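Local atomic coordinates of bifunctional autolysin (Staphylococcus aureus subsp. aureus Mu50, PDB entry 6FXO), a protein that probably hydrolyses cell-wall peptidoglycan as an N-acetylglucosaminidase and an amidase, and is represented here by its glycoside hydrolase family 73 part. Residues A[12-17]-A[48-53]; A[19-24]-A[207-212]; A[65-70]-A[106-111]; A[52-55]-A[59-62]. All blocks are in the same frame, centred on the assembly; numbering follows the deposited sequence.

Contact 1 of 4, residues A[12-17]-A[48-53]; sequences MTLNQV and AMDTKR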
# COMPACT_ATOMS: atom_id res chain seq x y z
N MET A 12 19.71 1.09 -17.78
CA MET A 12 20.56 1.69 -16.78
C MET A 12 21.30 0.64 -16.03
O MET A 12 21.50 -0.47 -16.50
CB MET A 12 19.69 2.37 -15.76
CG MET A 12 19.59 3.81 -15.91
SD MET A 12 18.60 4.21 -14.48
CE MET A 12 18.46 5.83 -14.69
N THR A 13 21.69 0.99 -14.82
CA THR A 13 22.40 -0.01 -14.06
C THR A 13 22.14 0.16 -12.59
O THR A 13 21.94 1.27 -12.11
CB THR A 13 23.90 0.02 -14.40
OG1 THR A 13 24.57 -0.96 -13.62
CG2 THR A 13 24.51 1.37 -14.19
N LEU A 14 22.12 -0.96 -11.88
CA LEU A 14 21.89 -0.99 -10.45
C LEU A 14 22.98 -0.23 -9.73
O LEU A 14 22.73 0.35 -8.67
CB LEU A 14 21.88 -2.46 -10.01
CG LEU A 14 21.73 -2.75 -8.53
CD1 LEU A 14 20.33 -2.41 -8.07
CD2 LEU A 14 21.99 -4.22 -8.29
N ASN A 15 24.20 -0.23 -10.30
CA ASN A 15 25.32 0.47 -9.69
C ASN A 15 25.07 1.96 -9.66
O ASN A 15 25.36 2.63 -8.67
CB ASN A 15 26.55 0.18 -10.52
CG ASN A 15 27.27 -1.08 -10.15
OD1 ASN A 15 26.64 -2.10 -9.85
ND2 ASN A 15 28.59 -1.14 -10.28
N GLN A 16 24.52 2.46 -10.77
CA GLN A 16 24.18 3.87 -10.98
C GLN A 16 23.01 4.25 -10.14
O GLN A 16 23.05 5.23 -9.40
CB GLN A 16 23.80 4.13 -12.46
CG GLN A 16 24.20 5.50 -13.07
CD GLN A 16 23.66 5.67 -14.48
OE1 GLN A 16 23.99 4.90 -15.39
NE2 GLN A 16 22.86 6.73 -14.76
N VAL A 17 21.95 3.45 -10.23
CA VAL A 17 20.77 3.81 -9.42
C VAL A 17 20.93 3.79 -7.91
O VAL A 17 20.29 4.56 -7.21
CB VAL A 17 19.51 3.04 -9.87
CG1 VAL A 17 19.08 3.51 -11.25
CG2 VAL A 17 19.77 1.54 -9.87
N ALA A 48 18.76 -3.98 -1.44
CA ALA A 48 17.38 -3.70 -1.17
C ALA A 48 16.64 -3.24 -2.45
O ALA A 48 15.42 -3.36 -2.53
CB ALA A 48 17.30 -2.65 -0.11
N MET A 49 17.42 -2.77 -3.43
CA MET A 49 16.96 -2.26 -4.74
C MET A 49 17.05 -3.23 -5.92
O MET A 49 16.39 -3.08 -6.96
CB MET A 49 17.84 -1.05 -5.11
CG MET A 49 17.38 0.24 -4.55
SD MET A 49 18.59 1.53 -4.99
CE MET A 49 18.67 1.33 -6.67
N ASP A 50 17.87 -4.21 -5.74
CA ASP A 50 18.11 -5.22 -6.75
C ASP A 50 16.90 -5.97 -7.10
O ASP A 50 16.67 -7.04 -6.59
CB ASP A 50 19.27 -6.12 -6.28
CG ASP A 50 19.67 -7.19 -7.27
OD1 ASP A 50 20.13 -6.83 -8.37
OD2 ASP A 50 19.59 -8.38 -6.93
N THR A 51 16.13 -5.43 -8.02
CA THR A 51 14.90 -6.15 -8.40
C THR A 51 15.16 -7.56 -8.86
O THR A 51 14.24 -8.38 -8.80
CB THR A 51 14.17 -5.52 -9.56
OG1 THR A 51 14.94 -5.76 -10.73
CG2 THR A 51 13.94 -4.05 -9.40
N LYS A 52 16.34 -7.87 -9.37
CA LYS A 52 16.53 -9.22 -9.78
C LYS A 52 16.40 -10.14 -8.60
O LYS A 52 15.93 -11.27 -8.73
CB LYS A 52 17.86 -9.48 -10.52
CG LYS A 52 17.90 -10.64 -11.58
CD LYS A 52 16.68 -11.65 -11.74
CE LYS A 52 16.89 -12.68 -12.88
NZ LYS A 52 15.71 -13.60 -13.18
N ARG A 53 16.80 -9.66 -7.42
CA ARG A 53 16.68 -10.51 -6.26
C ARG A 53 15.24 -10.49 -5.75
O ARG A 53 14.71 -11.55 -5.43
CB ARG A 53 17.63 -10.08 -5.14
CG ARG A 53 17.20 -10.59 -3.78
CD ARG A 53 17.79 -9.80 -2.63
NE ARG A 53 17.02 -10.01 -1.40
CZ ARG A 53 16.66 -9.02 -0.60
NH1 ARG A 53 17.00 -7.75 -0.88
NH2 ARG A 53 15.96 -9.28 0.50
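The flat carboxylate of Asp50 meets the methyl CD2 of Leu14 at one of its two oxygens. Leu14 CD2 lies 3.2 Å from Asp50 OD1, and the two side chains cross at about a right angle. The other oxygen of the carboxylate turns back to its own chain. Asp50 is the N-cap of helix 51-56, and OD2 accepts a weak capping bond from Arg53 N at 3.1 Å, well bent at 121°. Its backbone forms an inverse gamma turn, which separates helix 42-49 from helix 51-56. A capped helix start would probably favour the ionised carboxylate.

The partner is also the first turn of a helix. Thr13 is the N-cap of helix 14-22, and its OG1 accepts a weak bond from Asn15 N. Leu14 leaves this turn with CG anti to the backbone N (chi1 177°), which sends both methyls toward 49-50. CD2 goes to the carboxylate. CD1 rests on the backbone, 3.8 Å from Asp50 CA, and on the side chain of Met49, 4.1 Å from its CB.

Val17, one turn further, meets the terminal methyl of Met49. The chain of Met49 bends at its last torsion (chi3 53°), and this brings the methyl back to the valine. Met49 also packs on Ala18 and on Trp200 of helix 195-200, while its backbone O bonds to Tyr196 OH. No hydrogen bond joins the two segments. The shortest apolar approach is Val17 CG2 to Met49 CE, 3.4 Å.

Contact 2 of 4, residues A[19-24]-A[207-212]; sequences QIQAGL and THQYAT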
# COMPACT_ATOMS: atom_id res chain seq x y z
N GLN A 19 23.96 4.30 -6.14
CA GLN A 19 24.81 5.37 -5.71
C GLN A 19 23.96 6.63 -5.75
O GLN A 19 24.16 7.51 -4.92
CB GLN A 19 26.06 5.48 -6.64
CG GLN A 19 27.36 6.13 -6.09
CD GLN A 19 28.29 5.29 -5.21
OE1 GLN A 19 28.34 5.46 -3.99
NE2 GLN A 19 29.03 4.34 -5.81
N ILE A 20 22.98 6.70 -6.71
CA ILE A 20 22.16 7.91 -6.74
C ILE A 20 21.37 8.06 -5.43
O ILE A 20 21.16 9.19 -4.96
CB ILE A 20 21.21 7.90 -7.98
CG1 ILE A 20 22.02 7.93 -9.28
CG2 ILE A 20 20.24 9.08 -7.92
CD1 ILE A 20 21.19 7.63 -10.53
N GLN A 21 20.92 6.93 -4.83
CA GLN A 21 20.18 7.01 -3.57
C GLN A 21 21.00 7.53 -2.43
O GLN A 21 20.52 8.22 -1.53
CB GLN A 21 19.64 5.62 -3.16
CG GLN A 21 18.20 5.56 -2.64
CD GLN A 21 17.21 5.82 -3.75
OE1 GLN A 21 16.24 6.55 -3.60
NE2 GLN A 21 17.56 5.31 -4.92
N ALA A 22 22.25 7.15 -2.46
CA ALA A 22 23.21 7.57 -1.46
C ALA A 22 23.44 9.10 -1.48
O ALA A 22 23.75 9.64 -0.41
CB ALA A 22 24.53 6.83 -1.65
N GLY A 23 23.30 9.80 -2.68
CA GLY A 23 23.52 11.23 -2.69
C GLY A 23 22.31 12.06 -2.29
O GLY A 23 22.41 13.28 -2.26
N LEU A 24 21.18 11.41 -1.98
CA LEU A 24 20.01 12.19 -1.60
C LEU A 24 20.16 12.95 -0.30
O LEU A 24 20.74 12.43 0.66
CB LEU A 24 18.75 11.31 -1.54
CG LEU A 24 18.60 10.32 -2.68
CD1 LEU A 24 17.29 9.60 -2.55
CD2 LEU A 24 18.68 11.03 -4.02
N THR A 207 13.29 11.24 -6.46
CA THR A 207 12.14 12.11 -6.44
C THR A 207 10.88 11.44 -5.96
O THR A 207 10.66 10.26 -6.19
CB THR A 207 11.96 12.74 -7.83
OG1 THR A 207 13.18 13.40 -8.19
CG2 THR A 207 10.81 13.73 -7.88
N HIS A 208 10.09 12.21 -5.25
CA HIS A 208 8.83 11.83 -4.65
C HIS A 208 8.79 10.48 -3.91
O HIS A 208 7.77 9.80 -3.90
CB HIS A 208 7.69 11.93 -5.68
CG HIS A 208 6.41 12.33 -5.02
ND1 HIS A 208 5.34 11.46 -4.92
CD2 HIS A 208 6.10 13.42 -4.27
CE1 HIS A 208 4.42 12.02 -4.13
NE2 HIS A 208 4.86 13.20 -3.73
N GLN A 209 9.92 10.10 -3.31
CA GLN A 209 9.95 8.84 -2.59
C GLN A 209 9.22 8.79 -1.25
O GLN A 209 9.26 9.72 -0.46
CB GLN A 209 11.37 8.32 -2.48
CG GLN A 209 12.08 8.39 -3.82
CD GLN A 209 13.49 7.86 -3.70
OE1 GLN A 209 14.16 7.99 -2.68
NE2 GLN A 209 13.96 7.28 -4.74
N TYR A 210 8.58 7.66 -1.00
CA TYR A 210 7.85 7.45 0.23
C TYR A 210 8.57 7.38 1.59
O TYR A 210 7.93 7.75 2.54
CB TYR A 210 6.96 6.21 0.09
CG TYR A 210 5.66 6.28 0.85
CD1 TYR A 210 5.59 5.87 2.18
CD2 TYR A 210 4.49 6.71 0.24
CE1 TYR A 210 4.39 5.89 2.86
CE2 TYR A 210 3.29 6.74 0.93
CZ TYR A 210 3.24 6.32 2.25
OH TYR A 210 2.07 6.34 2.97
N ALA A 211 9.85 6.92 1.71
CA ALA A 211 10.46 6.87 3.03
C ALA A 211 11.94 6.61 2.90
O ALA A 211 12.39 6.15 1.85
CB ALA A 211 9.82 5.78 3.87
N THR A 212 12.69 6.89 3.96
CA THR A 212 14.11 6.67 3.93
C THR A 212 14.55 5.23 4.09
O THR A 212 15.59 4.85 3.56
CB THR A 212 14.84 7.64 4.88
OG1 THR A 212 14.19 7.68 6.17
CG2 THR A 212 14.91 9.05 4.30
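Gln209 is the residue of 207-212 that reaches helix 14-22 and the residues just after it, touching Gln21 and Leu24. On its flanks, His208 stacks on Tyr187, and Tyr210 stacks on Trp216 and meets Tyr187 edge-to-face. Gln209 turns the other way. Its chain is extended beyond CG (chi2 -179°) and meets Gln21 from the opposite direction. The two amides are nearly coplanar, 12° apart. As modelled, Gln209 NE2 donates to a lone pair of Gln21 OE1 at 2.7 Å, in the carbonyl plane. The N-H...O angle is 141°. However, Gln209 OE1 is equally near the same oxygen. A flip of either amide would not relieve this, so the fine placement of the two amides is doubtful. Gln209 NE2 also makes a weak bond to Trp200 O. Leu24 CD1 packs against Gln209 OE1 at 3.5 Å, the two side chains crossing at about a right angle. The arrangement is a glutamine-to-glutamine amide contact. It joins the end of helix 14-22 to the irregular loop between helices 195-200 and 216-231, in the family 73, lysozyme-clan region.

Contact 3 of 4, residues A[65-70]-A[106-111]; sequences LRLDQP and EVYLIS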
# COMPACT_ATOMS: atom_id res chain seq x y z
N LEU A 65 3.70 -5.68 -7.53
CA LEU A 65 2.30 -5.88 -7.88
C LEU A 65 1.68 -4.47 -8.23
O LEU A 65 1.91 -3.52 -7.50
CB LEU A 65 1.49 -6.49 -6.68
CG LEU A 65 -0.03 -6.65 -6.82
CD1 LEU A 65 -0.39 -7.98 -7.65
CD2 LEU A 65 -0.77 -6.53 -5.45
N ARG A 66 0.87 -4.35 -9.29
CA ARG A 66 0.28 -3.06 -9.58
C ARG A 66 -1.00 -2.79 -8.77
O ARG A 66 -1.99 -3.48 -8.85
CB ARG A 66 -0.04 -2.90 -11.11
CG ARG A 66 1.16 -2.85 -12.07
CD ARG A 66 1.83 -1.46 -12.28
NE ARG A 66 0.91 -0.56 -12.98
CZ ARG A 66 0.96 -0.23 -14.27
NH1 ARG A 66 1.91 -0.72 -15.05
NH2 ARG A 66 0.03 0.55 -14.80
N LEU A 67 -0.89 -1.79 -7.90
CA LEU A 67 -1.86 -1.27 -6.98
C LEU A 67 -2.97 -0.46 -7.63
O LEU A 67 -3.99 -0.17 -7.01
CB LEU A 67 -1.02 -0.41 -5.96
CG LEU A 67 0.11 -1.21 -5.17
CD1 LEU A 67 0.82 -0.36 -4.17
CD2 LEU A 67 -0.60 -2.38 -4.33
N ASP A 68 -2.75 -0.02 -8.87
CA ASP A 68 -3.71 0.76 -9.62
C ASP A 68 -4.62 -0.22 -10.38
O ASP A 68 -5.54 0.19 -11.06
CB ASP A 68 -2.98 1.75 -10.56
CG ASP A 68 -2.01 1.09 -11.51
OD1 ASP A 68 -1.24 0.23 -11.06
OD2 ASP A 68 -1.95 1.51 -12.68
N GLN A 69 -4.35 -1.52 -10.23
CA GLN A 69 -5.19 -2.47 -10.94
C GLN A 69 -6.03 -3.41 -10.15
O GLN A 69 -5.53 -4.34 -9.55
CB GLN A 69 -4.41 -3.30 -11.97
CG GLN A 69 -5.17 -3.35 -13.31
CD GLN A 69 -4.31 -3.40 -14.56
OE1 GLN A 69 -3.55 -2.47 -14.84
NE2 GLN A 69 -4.50 -4.41 -15.42
N PRO A 70 -7.32 -3.17 -10.13
CA PRO A 70 -8.17 -4.07 -9.40
C PRO A 70 -8.13 -5.45 -10.03
O PRO A 70 -7.89 -5.60 -11.22
CB PRO A 70 -9.56 -3.46 -9.57
CG PRO A 70 -9.31 -2.06 -9.87
CD PRO A 70 -8.09 -2.06 -10.72
N GLU A 106 -7.72 -4.03 -4.79
CA GLU A 106 -8.52 -4.28 -3.62
C GLU A 106 -7.80 -4.57 -2.39
O GLU A 106 -8.23 -4.11 -1.34
CB GLU A 106 -9.61 -5.38 -3.86
CG GLU A 106 -9.45 -6.24 -5.09
CD GLU A 106 -10.24 -5.73 -6.30
OE1 GLU A 106 -11.42 -6.12 -6.45
OE2 GLU A 106 -9.65 -4.96 -7.07
N VAL A 107 -6.73 -5.38 -2.48
CA VAL A 107 -6.01 -5.67 -1.25
C VAL A 107 -5.33 -4.39 -0.70
O VAL A 107 -5.21 -4.26 0.49
CB VAL A 107 -5.02 -6.85 -1.33
CG1 VAL A 107 -5.70 -8.07 -1.95
CG2 VAL A 107 -3.76 -6.47 -2.10
N TYR A 108 -4.93 -3.47 -1.58
CA TYR A 108 -4.30 -2.26 -1.16
C TYR A 108 -5.27 -1.42 -0.42
O TYR A 108 -4.89 -0.71 0.53
CB TYR A 108 -3.73 -1.49 -2.36
CG TYR A 108 -3.01 -0.20 -2.02
CD1 TYR A 108 -1.69 -0.20 -1.58
CD2 TYR A 108 -3.64 1.02 -2.17
CE1 TYR A 108 -1.03 0.98 -1.31
CE2 TYR A 108 -2.98 2.22 -1.90
CZ TYR A 108 -1.67 2.19 -1.47
OH TYR A 108 -0.99 3.36 -1.19
N LEU A 109 -6.55 -1.49 -0.86
CA LEU A 109 -7.55 -0.69 -0.18
C LEU A 109 -7.93 -1.26 1.18
O LEU A 109 -8.09 -0.48 2.12
CB LEU A 109 -8.80 -0.60 -1.05
CG LEU A 109 -9.66 0.61 -0.94
CD1 LEU A 109 -8.95 1.80 -1.55
CD2 LEU A 109 -10.96 0.34 -1.75
N ILE A 110 -8.10 -2.64 1.28
CA ILE A 110 -8.46 -3.19 2.50
C ILE A 110 -7.31 -3.09 3.54
O ILE A 110 -7.59 -2.68 4.67
CB ILE A 110 -8.79 -4.67 2.22
CG1 ILE A 110 -10.08 -4.81 1.44
CG2 ILE A 110 -8.77 -5.57 3.55
CD1 ILE A 110 -10.19 -6.28 0.98
N SER A 111 -6.04 -3.42 3.17
CA SER A 111 -5.05 -3.33 4.17
C SER A 111 -5.00 -1.91 4.65
O SER A 111 -4.81 -1.70 5.84
CB SER A 111 -3.70 -3.84 3.66
OG SER A 111 -3.26 -3.07 2.58
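Leu67 and Tyr108 are paired where an irregular chain passes the first turns of helix 106-116, their CA atoms 6.4 Å apart. The contact packs the chain between helices 51-56 and 75-82 on this helix of the family 73, lysozyme-clan region. Tyr108 has CG anti to the backbone N (chi1 -179°), which swings its ring out beside the leucine. Both leucine methyls touch the ring on the CD1 side. Leu67 CD1 comes in obliquely, 3.6 Å from Tyr108 CD1, and Leu67 CD2 lies 3.8 Å from Tyr108 CB. Met198 of helix 195-200 packs on both residues. Leu65 adds a looser touch, with its CD2 4.5 Å from Val107 CG2, and Tyr228 of helix 216-231 covers this pair.

Several polar groups find partners to the side of the apolar seam. Arg66 grips Asp68 side-on: NE bonds to OD1 at 3.0 Å and NH2 to OD2 at 3.1 Å. Each acceptor uses its syn lone pair, in the guanidinium plane. Arg66 NH1 makes a further salt bridge to Asp239. The modelled distance from Glu106 to Pro70 is too short to interpret.

No hydrogen bond crosses the contact. Its reliable core is apolar, with the buried carboxylate of Glu106 at one end bonded through OE2 to Gln71 N. The two-bond ion pair fixes the carboxylate of Asp68 and would probably keep it ionised.

Contact 4 of 4, residues A[52-55]-A[59-62]; sequences KRLA and ALKY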
# COMPACT_ATOMS: atom_id res chain seq x y z
N LYS A 52 16.34 -7.87 -9.37
CA LYS A 52 16.53 -9.22 -9.78
C LYS A 52 16.40 -10.14 -8.60
O LYS A 52 15.93 -11.27 -8.73
CB LYS A 52 17.86 -9.48 -10.52
CG LYS A 52 17.90 -10.64 -11.58
CD LYS A 52 16.68 -11.65 -11.74
CE LYS A 52 16.89 -12.68 -12.88
NZ LYS A 52 15.71 -13.60 -13.18
N ARG A 53 16.80 -9.66 -7.42
CA ARG A 53 16.68 -10.51 -6.26
C ARG A 53 15.24 -10.49 -5.75
O ARG A 53 14.71 -11.55 -5.43
CB ARG A 53 17.63 -10.08 -5.14
CG ARG A 53 17.20 -10.59 -3.78
CD ARG A 53 17.79 -9.80 -2.63
NE ARG A 53 17.02 -10.01 -1.40
CZ ARG A 53 16.66 -9.02 -0.60
NH1 ARG A 53 17.00 -7.75 -0.88
NH2 ARG A 53 15.96 -9.28 0.50
N LEU A 54 14.60 -9.28 -5.67
CA LEU A 54 13.26 -9.24 -5.20
C LEU A 54 12.29 -10.01 -6.09
O LEU A 54 11.38 -10.61 -5.54
CB LEU A 54 12.86 -7.76 -5.04
CG LEU A 54 13.96 -6.88 -4.43
CD1 LEU A 54 13.62 -5.41 -4.60
CD2 LEU A 54 14.17 -7.24 -2.95
N ALA A 55 12.48 -10.05 -7.45
CA ALA A 55 11.50 -10.83 -8.26
C ALA A 55 11.46 -12.37 -7.99
O ALA A 55 10.43 -12.98 -8.13
CB ALA A 55 11.73 -10.60 -9.75
N ALA A 59 7.44 -13.61 -1.52
CA ALA A 59 6.80 -12.57 -0.76
C ALA A 59 7.31 -11.23 -1.32
O ALA A 59 6.50 -10.34 -1.59
CB ALA A 59 7.11 -12.64 0.76
N LEU A 60 8.64 -11.16 -1.54
CA LEU A 60 9.24 -9.92 -2.08
C LEU A 60 8.70 -9.45 -3.47
O LEU A 60 8.62 -8.25 -3.66
CB LEU A 60 10.81 -9.93 -2.11
CG LEU A 60 11.66 -10.35 -0.86
CD1 LEU A 60 13.12 -10.02 -1.12
CD2 LEU A 60 11.31 -9.65 0.41
N LYS A 61 8.28 -10.36 -4.39
CA LYS A 61 7.78 -9.83 -5.66
C LYS A 61 6.51 -8.97 -5.49
O LYS A 61 6.16 -8.27 -6.41
CB LYS A 61 7.53 -10.92 -6.75
CG LYS A 61 6.60 -12.10 -6.36
CD LYS A 61 6.60 -13.21 -7.46
CE LYS A 61 5.64 -14.38 -7.22
NZ LYS A 61 5.69 -15.46 -8.28
N TYR A 62 5.84 -8.98 -4.30
CA TYR A 62 4.66 -8.16 -4.20
C TYR A 62 4.87 -6.67 -4.30
O TYR A 62 3.88 -5.96 -4.44
CB TYR A 62 3.62 -8.69 -3.13
CG TYR A 62 2.82 -9.91 -3.58
CD1 TYR A 62 3.41 -11.16 -3.66
CD2 TYR A 62 1.50 -9.79 -4.01
CE1 TYR A 62 2.73 -12.26 -4.16
CE2 TYR A 62 0.77 -10.91 -4.52
CZ TYR A 62 1.39 -12.12 -4.57
OH TYR A 62 0.66 -13.22 -4.95
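Leu60 packs back against Leu54 and Arg53, folding a short 3-10 turn (60-62) onto the end of helix 51-56. The helix segment is followed after three residues by the segment that holds this turn. Asp57 OD1, in that link, accepts from both Ala59 N and Leu60 N at the start of the turn.

The close part is leucine on leucine. Leu60 has CG anti to the carbonyl carbon (chi1 -48°), and its CD1 reaches Leu54 CD2 at 3.5 Å. The base of the same side chain sits on the helix backbone, with Leu60 CB 3.5 Å from Leu54 O. Leu60 CD1 also lies over a face of the Arg53 guanidinium, 3.4 Å from NH2. Leu54 CD2 sits over that same face, shifted toward its rim. Two methyls thus back the flat group, while Arg53 NH1 bonds to His47 O and helps to fix its rotation. Leu54 is buried further by Asn218 and Phe64.

The other side is looser and partly exposed. Ala55 turns its CB away, so its backbone does the touching. Lys61 is extended beyond CG, and NZ makes a weak, long ion pair with Glu3. Leu54 O and Lys61 N are 3.3 Å apart, but the angle is too poor for a hydrogen bond. At the margin, Lys61 CB rests 3.8 Å from Ala55 O.

Overall arrangement
Contact 1 touches both contact 2 and contact 4, and each lies on the same side of the chain's centre as contact 1. Contacts 1 and 2 share helix 14-22, their centres 13 Å apart, and touch where Met49 SD lies 3.9 Å from Gln21 NE2. Contacts 1 and 4 share helix 51-56, with centres 12 Å apart; Ala48 O packs on Leu54 CD1 at 3.4 Å. Contact 3 is nearer the middle of the chain. Its centre is 17 Å from that of contact 4, whose segment 59-62 leads along the chain to 65-70. Contact 2 closes a long loop that encloses contacts 3 and 4. Segments 207-212 and 106-111 both lie in the family 73 range.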